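Local coordinates for protein molybdopterin adenylyltransferase (Helicobacter pylori, PDB 4XCW) that probably transfers an adenylyl group from ATP to molybdopterin during molybdenum cofactor biosynthesis, at residues D24-A29 against K139-C144; Q31-E36 against E143-V148; P99-L104 against L130-P135. All coordinates share one frame; numbering follows the deposited sequence.

The three contacts lie in one alpha/beta domain, the probable molybdopterin-binding domain. Interactions 1 and 2 are successive levels of one helix pair, 25-37 against 138-148, and their centres are about 8 Å apart. They join directly where Arg142 bridges to Glu32 and packs on Val33. Interaction 3 lies about 15 Å from interaction 1 and about 13 Å from interaction 2, centre to centre, and seats helix 99-110 on strand 129-134. Both of its segments come between the two helices of that pair in the sequence. Strand 129-134 leads into helix 138-148, and Val148 touches Phe101, so sheet, helix pair and subunit-facing helix form one continuous packed body.

Interaction 1 (D24-A29 against K139-C144); sequences DLSGKA and KSIREC
Within the MogA-type alpha/beta fold, helix 25-37, which connects the neighbouring parallel strands 6-13 and 42-49, packs through Ser26 and Ala29 against Ile141 and Arg142 of helix 138-148. The closest backbone approach is Ala29 CA to Ile141 CA, 7.2 Å. Ile141 makes the closest side-chain approach, through CD1. Its CG1 lies opposite the carbonyl carbon (chi1 -74°) and the chain then runs on extended (chi2 165°), which delivers CD1 to the first turn of the other helix. There the methyl touches the Ser26 backbone, with Ile141 CD1 3.6 Å from Ser26 O, and also the serine side chain, with Ile141 CD1 3.7 Å from Ser26 CB. Both are van der Waals approaches. Thr75 of strand 71-75 touches both Ser26 and Ile141, which places this end of the pair on the sheet. Towards the surface the partner changes: the Arg142 side chain does not start out toward the other helix, yet its end comes nearer to it, and its charge is matched by a salt bridge from NH2 to Glu32, about one turn beyond Ala29. The Ala29 methyl lies over one face of this guanidinium, with Ala29 CB 4.4 Å from Arg142 NH1.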
loop_
_atom_site.group_PDB
_atom_site.type_symbol
_atom_site.label_atom_id
_atom_site.label_comp_id
_atom_site.label_asym_id
_atom_site.label_seq_id
_atom_site.Cartn_x
_atom_site.Cartn_y
_atom_site.Cartn_z
ATOM N N ASP B 24 17.878 -12.374 -22.663
ATOM C CA ASP B 24 17.139 -13.520 -22.151
ATOM C C ASP B 24 17.480 -13.878 -20.706
ATOM O O ASP B 24 16.867 -14.778 -20.139
ATOM C CB ASP B 24 17.390 -14.740 -23.041
ATOM C CG ASP B 24 16.507 -14.760 -24.272
ATOM O OD1 ASP B 24 15.943 -13.702 -24.625
ATOM O OD2 ASP B 24 16.377 -15.839 -24.887
ATOM N N LEU B 25 18.445 -13.178 -20.114
ATOM C CA LEU B 25 18.951 -13.541 -18.788
ATOM C C LEU B 25 17.873 -13.583 -17.705
ATOM O O LEU B 25 17.814 -14.527 -16.915
ATOM C CB LEU B 25 20.056 -12.575 -18.351
ATOM C CG LEU B 25 21.458 -12.805 -18.920
ATOM C CD1 LEU B 25 22.490 -12.003 -18.132
ATOM C CD2 LEU B 25 21.806 -14.290 -18.935
ATOM N N SER B 26 17.031 -12.556 -17.666
ATOM C CA SER B 26 15.985 -12.470 -16.654
ATOM C C SER B 26 14.962 -13.583 -16.829
ATOM O O SER B 26 14.573 -14.232 -15.860
ATOM C CB SER B 26 15.305 -11.103 -16.707
ATOM O OG SER B 26 16.243 -10.081 -16.416
ATOM N N GLY B 27 14.550 -13.813 -18.072
ATOM C CA GLY B 27 13.616 -14.876 -18.385
ATOM C C GLY B 27 14.176 -16.244 -18.047
ATOM O O GLY B 27 13.460 -17.108 -17.544
ATOM N N LYS B 28 15.462 -16.441 -18.319
ATOM C CA LYS B 28 16.116 -17.709 -18.014
ATOM C C LYS B 28 16.158 -17.956 -16.511
ATOM O O LYS B 28 15.992 -19.087 -16.056
ATOM C CB LYS B 28 17.537 -17.747 -18.589
ATOM C CG LYS B 28 17.614 -17.814 -20.108
ATOM C CD LYS B 28 19.063 -17.950 -20.579
ATOM C CE LYS B 28 19.206 -17.712 -22.080
ATOM N NZ LYS B 28 18.355 -18.619 -22.900
ATOM N N ALA B 29 16.379 -16.895 -15.742
ATOM C CA ALA B 29 16.422 -17.009 -14.291
ATOM C C ALA B 29 15.048 -17.372 -13.746
ATOM O O ALA B 29 14.930 -18.152 -12.802
ATOM C CB ALA B 29 16.918 -15.715 -13.667
ATOM N N LYS B 139 19.613 -12.085 -9.921
ATOM C CA LYS B 139 19.787 -12.215 -8.476
ATOM C C LYS B 139 18.573 -11.668 -7.730
ATOM O O LYS B 139 18.080 -12.298 -6.789
ATOM C CB LYS B 139 21.058 -11.496 -8.015
ATOM C CG LYS B 139 21.317 -11.580 -6.513
ATOM C CD LYS B 139 22.701 -11.050 -6.157
ATOM C CE LYS B 139 22.945 -11.079 -4.656
ATOM N NZ LYS B 139 22.055 -10.139 -3.919
ATOM N N SER B 140 18.086 -10.506 -8.159
ATOM C CA SER B 140 16.883 -9.912 -7.569
ATOM C C SER B 140 15.643 -10.778 -7.792
ATOM O O SER B 140 14.783 -10.903 -6.909
ATOM C CB SER B 140 16.641 -8.514 -8.144
ATOM O OG SER B 140 17.749 -7.664 -7.897
ATOM N N ILE B 141 15.540 -11.362 -8.982
ATOM C CA ILE B 141 14.426 -12.247 -9.296
ATOM C C ILE B 141 14.405 -13.448 -8.349
ATOM O O ILE B 141 13.353 -13.813 -7.825
ATOM C CB ILE B 141 14.489 -12.725 -10.762
ATOM C CG1 ILE B 141 14.088 -11.580 -11.699
ATOM C CG2 ILE B 141 13.574 -13.939 -10.975
ATOM C CD1 ILE B 141 14.455 -11.801 -13.162
ATOM N N ARG B 142 15.573 -14.038 -8.099
ATOM C CA ARG B 142 15.642 -15.207 -7.225
ATOM C C ARG B 142 15.193 -14.879 -5.806
ATOM O O ARG B 142 14.382 -15.601 -5.223
ATOM C CB ARG B 142 17.054 -15.787 -7.204
ATOM C CG ARG B 142 17.406 -16.537 -8.469
ATOM C CD ARG B 142 18.689 -17.330 -8.316
ATOM N NE ARG B 142 18.857 -18.263 -9.424
ATOM C CZ ARG B 142 19.485 -17.969 -10.557
ATOM N NH1 ARG B 142 20.017 -16.766 -10.727
ATOM N NH2 ARG B 142 19.584 -18.880 -11.516
ATOM N N GLU B 143 15.718 -13.785 -5.260
ATOM C CA GLU B 143 15.363 -13.355 -3.912
ATOM C C GLU B 143 13.878 -13.040 -3.808
ATOM O O GLU B 143 13.234 -13.364 -2.812
ATOM C CB GLU B 143 16.197 -12.141 -3.504
ATOM C CG GLU B 143 17.676 -12.456 -3.360
ATOM C CD GLU B 143 18.555 -11.233 -3.484
ATOM O OE1 GLU B 143 18.139 -10.254 -4.138
ATOM O OE2 GLU B 143 19.669 -11.250 -2.930
ATOM N N CYS B 144 13.339 -12.412 -4.846
ATOM C CA CYS B 144 11.927 -12.066 -4.879
ATOM C C CYS B 144 11.037 -13.310 -4.893
ATOM O O CYS B 144 10.105 -13.423 -4.098
ATOM C CB CYS B 144 11.637 -11.188 -6.095
ATOM S SG CYS B 144 9.924 -10.671 -6.253
#

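Interaction 2 (Q31-E36 against E143-V148); sequences QEVLSE and ECLEAV
Val33 and Leu145 meet through aliphatic carbons, with no flat group between them; the planar group with well-defined partners is the Gln31 peptide carbonyl, which lies within helix 25-37 and off the contact itself. The amide and the hydroxyl of Ser35 approach Gln31 O on the two sides of the carbonyl plane. The hydroxyl donates at 2.7 Å from Ser35 OG to Gln31 O, with a C=O...donor angle of 147° and 33° out of the carbonyl plane. The backbone bond from Ser35 N to Gln31 O, 2.9 Å, is the ordinary helical one, so two bonds grip this oxygen and tie down the serine side chain.

Across the contact, the tightest approach is Val33 CG1 to Leu145 CD1, 3.7 Å. Placing CG1 anti to the Val33 backbone N (chi1 173°) turns that branch to the leucine. The same Leu145 CD1 lies 3.9 Å from Val33 CB, so a single leucine branch rests against the valine's branch point as well as its methyl. Val33 CG1 is also 4.0 Å from Leu145 CB. The two side chains meet at a slant. Leucine's other branch turns to Leu34, whose end bends nearer than its base: Leu34 CD2 and Leu145 CD2 are 4.4 Å apart, a looser touch. All three residues are buried, which makes this a small apolar joint.

Leu145 also rests on Leu134 of strand 129-134, and Leu34 on Phe44 of strand 42-49, so the helix pair bears on two separate strands of the sheet. Before and after Leu145 in sequence, Cys144 and Val148 pack on Met105 of helix 99-110.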
loop_
_atom_site.group_PDB
_atom_site.type_symbol
_atom_site.label_atom_id
_atom_site.label_comp_id
_atom_site.label_asym_id
_atom_site.label_seq_id
_atom_site.Cartn_x
_atom_site.Cartn_y
_atom_site.Cartn_z
ATOM N N GLN B 31 12.607 -19.082 -15.358
ATOM C CA GLN B 31 12.312 -20.479 -15.668
ATOM C C GLN B 31 13.118 -21.446 -14.810
ATOM O O GLN B 31 12.596 -22.473 -14.382
ATOM C CB GLN B 31 12.557 -20.768 -17.152
ATOM C CG GLN B 31 11.625 -19.993 -18.064
ATOM C CD GLN B 31 11.498 -20.612 -19.436
ATOM O OE1 GLN B 31 11.872 -21.766 -19.650
ATOM N NE2 GLN B 31 10.959 -19.847 -20.377
ATOM N N GLU B 32 14.380 -21.117 -14.556
ATOM C CA GLU B 32 15.227 -21.950 -13.703
ATOM C C GLU B 32 14.637 -22.095 -12.304
ATOM O O GLU B 32 14.517 -23.200 -11.785
ATOM C CB GLU B 32 16.640 -21.373 -13.600
ATOM C CG GLU B 32 17.525 -21.635 -14.804
ATOM C CD GLU B 32 18.935 -21.116 -14.602
ATOM O OE1 GLU B 32 19.204 -20.531 -13.530
ATOM O OE2 GLU B 32 19.774 -21.297 -15.511
ATOM N N VAL B 33 14.274 -20.970 -11.701
ATOM C CA VAL B 33 13.748 -20.965 -10.341
ATOM C C VAL B 33 12.420 -21.702 -10.222
ATOM O O VAL B 33 12.237 -22.539 -9.336
ATOM C CB VAL B 33 13.561 -19.527 -9.822
ATOM C CG1 VAL B 33 12.845 -19.536 -8.482
ATOM C CG2 VAL B 33 14.904 -18.833 -9.697
ATOM N N LEU B 34 11.490 -21.387 -11.113
ATOM C CA LEU B 34 10.179 -22.014 -11.054
ATOM C C LEU B 34 10.280 -23.511 -11.341
ATOM O O LEU B 34 9.523 -24.308 -10.782
ATOM C CB LEU B 34 9.218 -21.320 -12.020
ATOM C CG LEU B 34 8.858 -19.909 -11.544
ATOM C CD1 LEU B 34 8.010 -19.172 -12.567
ATOM C CD2 LEU B 34 8.151 -19.954 -10.186
ATOM N N SER B 35 11.235 -23.895 -12.187
ATOM C CA SER B 35 11.450 -25.309 -12.494
ATOM C C SER B 35 11.937 -26.088 -11.278
ATOM O O SER B 35 11.639 -27.270 -11.136
ATOM C CB SER B 35 12.453 -25.470 -13.639
ATOM O OG SER B 35 11.898 -25.036 -14.868
ATOM N N GLU B 36 12.693 -25.426 -10.408
ATOM C CA GLU B 36 13.211 -26.063 -9.201
ATOM C C GLU B 36 12.169 -26.098 -8.083
ATOM O O GLU B 36 12.221 -26.959 -7.203
ATOM C CB GLU B 36 14.466 -25.338 -8.713
ATOM C CG GLU B 36 15.647 -25.409 -9.669
ATOM C CD GLU B 36 16.792 -24.509 -9.242
ATOM O OE1 GLU B 36 16.643 -23.810 -8.216
ATOM O OE2 GLU B 36 17.839 -24.501 -9.929
ATOM N N GLU B 143 15.718 -13.785 -5.260
ATOM C CA GLU B 143 15.363 -13.355 -3.912
ATOM C C GLU B 143 13.878 -13.040 -3.808
ATOM O O GLU B 143 13.234 -13.364 -2.812
ATOM C CB GLU B 143 16.197 -12.141 -3.504
ATOM C CG GLU B 143 17.676 -12.456 -3.360
ATOM C CD GLU B 143 18.555 -11.233 -3.484
ATOM O OE1 GLU B 143 18.139 -10.254 -4.138
ATOM O OE2 GLU B 143 19.669 -11.250 -2.930
ATOM N N CYS B 144 13.339 -12.412 -4.846
ATOM C CA CYS B 144 11.927 -12.066 -4.879
ATOM C C CYS B 144 11.037 -13.310 -4.893
ATOM O O CYS B 144 10.105 -13.423 -4.098
ATOM C CB CYS B 144 11.637 -11.188 -6.095
ATOM S SG CYS B 144 9.924 -10.671 -6.253
ATOM N N LEU B 145 11.340 -14.251 -5.784
ATOM C CA LEU B 145 10.542 -15.469 -5.897
ATOM C C LEU B 145 10.644 -16.307 -4.623
ATOM O O LEU B 145 9.661 -16.897 -4.179
ATOM C CB LEU B 145 10.979 -16.287 -7.117
ATOM C CG LEU B 145 10.433 -15.787 -8.455
ATOM C CD1 LEU B 145 11.100 -16.498 -9.620
ATOM C CD2 LEU B 145 8.918 -15.955 -8.508
ATOM N N GLU B 146 11.832 -16.353 -4.027
ATOM C CA GLU B 146 12.007 -17.093 -2.781
ATOM C C GLU B 146 11.085 -16.536 -1.696
ATOM O O GLU B 146 10.531 -17.283 -0.887
ATOM C CB GLU B 146 13.468 -17.048 -2.321
ATOM C CG GLU B 146 13.730 -17.843 -1.050
ATOM C CD GLU B 146 15.207 -17.972 -0.732
ATOM O OE1 GLU B 146 16.037 -17.589 -1.583
ATOM O OE2 GLU B 146 15.537 -18.452 0.373
ATOM N N ALA B 147 10.897 -15.222 -1.712
ATOM C CA ALA B 147 10.084 -14.557 -0.708
ATOM C C ALA B 147 8.589 -14.755 -0.928
ATOM O O ALA B 147 7.849 -14.966 0.032
ATOM C CB ALA B 147 10.402 -13.075 -0.678
ATOM N N VAL B 148 8.141 -14.674 -2.180
ATOM C CA VAL B 148 6.700 -14.659 -2.446
ATOM C C VAL B 148 6.118 -16.018 -2.814
ATOM O O VAL B 148 4.923 -16.239 -2.629
ATOM C CB VAL B 148 6.323 -13.666 -3.576
ATOM C CG1 VAL B 148 6.786 -12.258 -3.228
ATOM C CG2 VAL B 148 6.878 -14.116 -4.919
#

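Interaction 3 (P99-L104 against L130-P135); sequences PGFGEL and LIINLP
Phe101, on helix 99-110, is the residue that reaches Leu130 and Ile132 on strand 129-134. Pro99 opens the walk with a backbone bond, its O accepting from Glu103 N at 3.0 Å. Gly100 O accepts the next bond, from Leu104 N, also at 3.0 Å. These two bonds fix the turn that carries Phe101.

At Phe101 the side chain leaves toward the strand, with CG opposite the carbonyl carbon (chi1 -84°), and ring atoms CD2, CE2 and CZ meet two residues. Phe101 CE2 lies 3.7 Å from Ile132 CD1, and Phe101 CD2 is 4.0 Å from the same methyl, so Ile132 bears on one ring bond. Farther out, Phe101 CZ is 4.1 Å from Leu130 CD2. Both methyls come at the ring obliquely. The Phe101 and Ile132 side chains are nearly perpendicular, whereas Leu130 comes from the opposite direction. Since Leu130 and Ile132 are two apart in the strand, both point to the helix side, and together they form the seat for the ring. Ala123 of the adjoining antiparallel strand also touches Phe101.

The helix also meets the second subunit: Phe101 packs on Leu118 of that subunit, Glu103 OE2 forms a salt bridge with its Arg106, and Leu104 packs on its Ile117. Helix 99-110 is therefore docked on its own sheet through Phe101 while contributing to the trimer interface, an arrangement consistent with the trimeric alpha/beta fold of the MogA family.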
loop_
_atom_site.group_PDB
_atom_site.type_symbol
_atom_site.label_atom_id
_atom_site.label_comp_id
_atom_site.label_asym_id
_atom_site.label_seq_id
_atom_site.Cartn_x
_atom_site.Cartn_y
_atom_site.Cartn_z
ATOM N N PRO B 99 -2.276 -6.169 -2.724
ATOM C CA PRO B 99 -1.250 -5.241 -2.235
ATOM C C PRO B 99 -0.188 -5.917 -1.367
ATOM O O PRO B 99 0.915 -5.390 -1.255
ATOM C CB PRO B 99 -2.053 -4.220 -1.416
ATOM C CG PRO B 99 -3.357 -4.866 -1.139
ATOM C CD PRO B 99 -3.629 -5.767 -2.304
ATOM N N GLY B 100 -0.518 -7.056 -0.768
ATOM C CA GLY B 100 0.425 -7.762 0.087
ATOM C C GLY B 100 1.671 -8.227 -0.642
ATOM O O GLY B 100 2.757 -8.288 -0.058
ATOM N N PHE B 101 1.524 -8.551 -1.924
ATOM C CA PHE B 101 2.676 -8.947 -2.731
ATOM C C PHE B 101 3.612 -7.774 -2.936
ATOM O O PHE B 101 4.812 -7.904 -2.741
ATOM C CB PHE B 101 2.245 -9.487 -4.093
ATOM C CG PHE B 101 1.862 -10.940 -4.090
ATOM C CD1 PHE B 101 0.557 -11.327 -3.835
ATOM C CD2 PHE B 101 2.805 -11.918 -4.361
ATOM C CE1 PHE B 101 0.198 -12.666 -3.847
ATOM C CE2 PHE B 101 2.453 -13.258 -4.373
ATOM C CZ PHE B 101 1.146 -13.633 -4.112
ATOM N N GLY B 102 3.062 -6.636 -3.343
ATOM C CA GLY B 102 3.859 -5.429 -3.518
ATOM C C GLY B 102 4.584 -5.020 -2.249
ATOM O O GLY B 102 5.742 -4.595 -2.280
ATOM N N GLU B 103 3.899 -5.151 -1.118
ATOM C CA GLU B 103 4.503 -4.833 0.169
ATOM C C GLU B 103 5.694 -5.732 0.475
ATOM O O GLU B 103 6.772 -5.253 0.850
ATOM C CB GLU B 103 3.460 -4.954 1.280
ATOM C CG GLU B 103 2.417 -3.860 1.231
ATOM C CD GLU B 103 1.176 -4.185 2.031
ATOM O OE1 GLU B 103 1.124 -5.268 2.667
ATOM O OE2 GLU B 103 0.246 -3.353 2.011
ATOM N N LEU B 104 5.505 -7.033 0.303
ATOM C CA LEU B 104 6.543 -7.987 0.657
ATOM C C LEU B 104 7.728 -7.905 -0.299
ATOM O O LEU B 104 8.870 -8.047 0.124
ATOM C CB LEU B 104 5.984 -9.411 0.680
ATOM C CG LEU B 104 7.008 -10.492 1.048
ATOM C CD1 LEU B 104 7.626 -10.190 2.399
ATOM C CD2 LEU B 104 6.377 -11.886 1.031
ATOM N N LEU B 130 -2.899 -15.805 -11.566
ATOM C CA LEU B 130 -2.188 -14.866 -10.714
ATOM C C LEU B 130 -1.073 -14.199 -11.514
ATOM O O LEU B 130 -0.229 -14.876 -12.093
ATOM C CB LEU B 130 -1.604 -15.567 -9.485
ATOM C CG LEU B 130 -0.642 -14.748 -8.608
ATOM C CD1 LEU B 130 -1.301 -13.524 -7.990
ATOM C CD2 LEU B 130 -0.038 -15.618 -7.517
ATOM N N ILE B 131 -1.089 -12.870 -11.554
ATOM C CA ILE B 131 -0.033 -12.109 -12.221
ATOM C C ILE B 131 0.835 -11.386 -11.201
ATOM O O ILE B 131 0.332 -10.696 -10.324
ATOM C CB ILE B 131 -0.618 -11.084 -13.208
ATOM C CG1 ILE B 131 -1.564 -11.775 -14.183
ATOM C CG2 ILE B 131 0.499 -10.379 -13.985
ATOM C CD1 ILE B 131 -2.244 -10.809 -15.162
ATOM N N ILE B 132 2.147 -11.568 -11.306
ATOM C CA ILE B 132 3.084 -10.895 -10.407
ATOM C C ILE B 132 4.172 -10.211 -11.210
ATOM O O ILE B 132 4.750 -10.830 -12.102
ATOM C CB ILE B 132 3.751 -11.876 -9.440
ATOM C CG1 ILE B 132 2.708 -12.766 -8.765
ATOM C CG2 ILE B 132 4.579 -11.126 -8.398
ATOM C CD1 ILE B 132 3.326 -13.830 -7.891
ATOM N N ASN B 133 4.466 -8.953 -10.882
ATOM C CA ASN B 133 5.610 -8.244 -11.462
ATOM C C ASN B 133 6.894 -8.559 -10.697
ATOM O O ASN B 133 6.956 -8.320 -9.500
ATOM C CB ASN B 133 5.401 -6.730 -11.436
ATOM C CG ASN B 133 4.042 -6.303 -11.955
ATOM O OD1 ASN B 133 3.405 -5.422 -11.376
ATOM N ND2 ASN B 133 3.606 -6.897 -13.062
ATOM N N LEU B 134 7.913 -9.068 -11.387
ATOM C CA LEU B 134 9.185 -9.425 -10.753
ATOM C C LEU B 134 10.251 -8.374 -11.075
ATOM O O LEU B 134 10.013 -7.515 -11.915
ATOM C CB LEU B 134 9.644 -10.808 -11.227
ATOM C CG LEU B 134 8.714 -11.980 -10.940
ATOM C CD1 LEU B 134 9.356 -13.276 -11.434
ATOM C CD2 LEU B 134 8.384 -12.039 -9.448
ATOM N N PRO B 135 11.429 -8.432 -10.410
ATOM C CA PRO B 135 12.475 -7.462 -10.749
ATOM C C PRO B 135 13.113 -7.754 -12.100
ATOM O O PRO B 135 12.658 -8.649 -12.815
ATOM C CB PRO B 135 13.512 -7.637 -9.621
ATOM C CG PRO B 135 12.788 -8.352 -8.531
ATOM C CD PRO B 135 11.798 -9.228 -9.228
#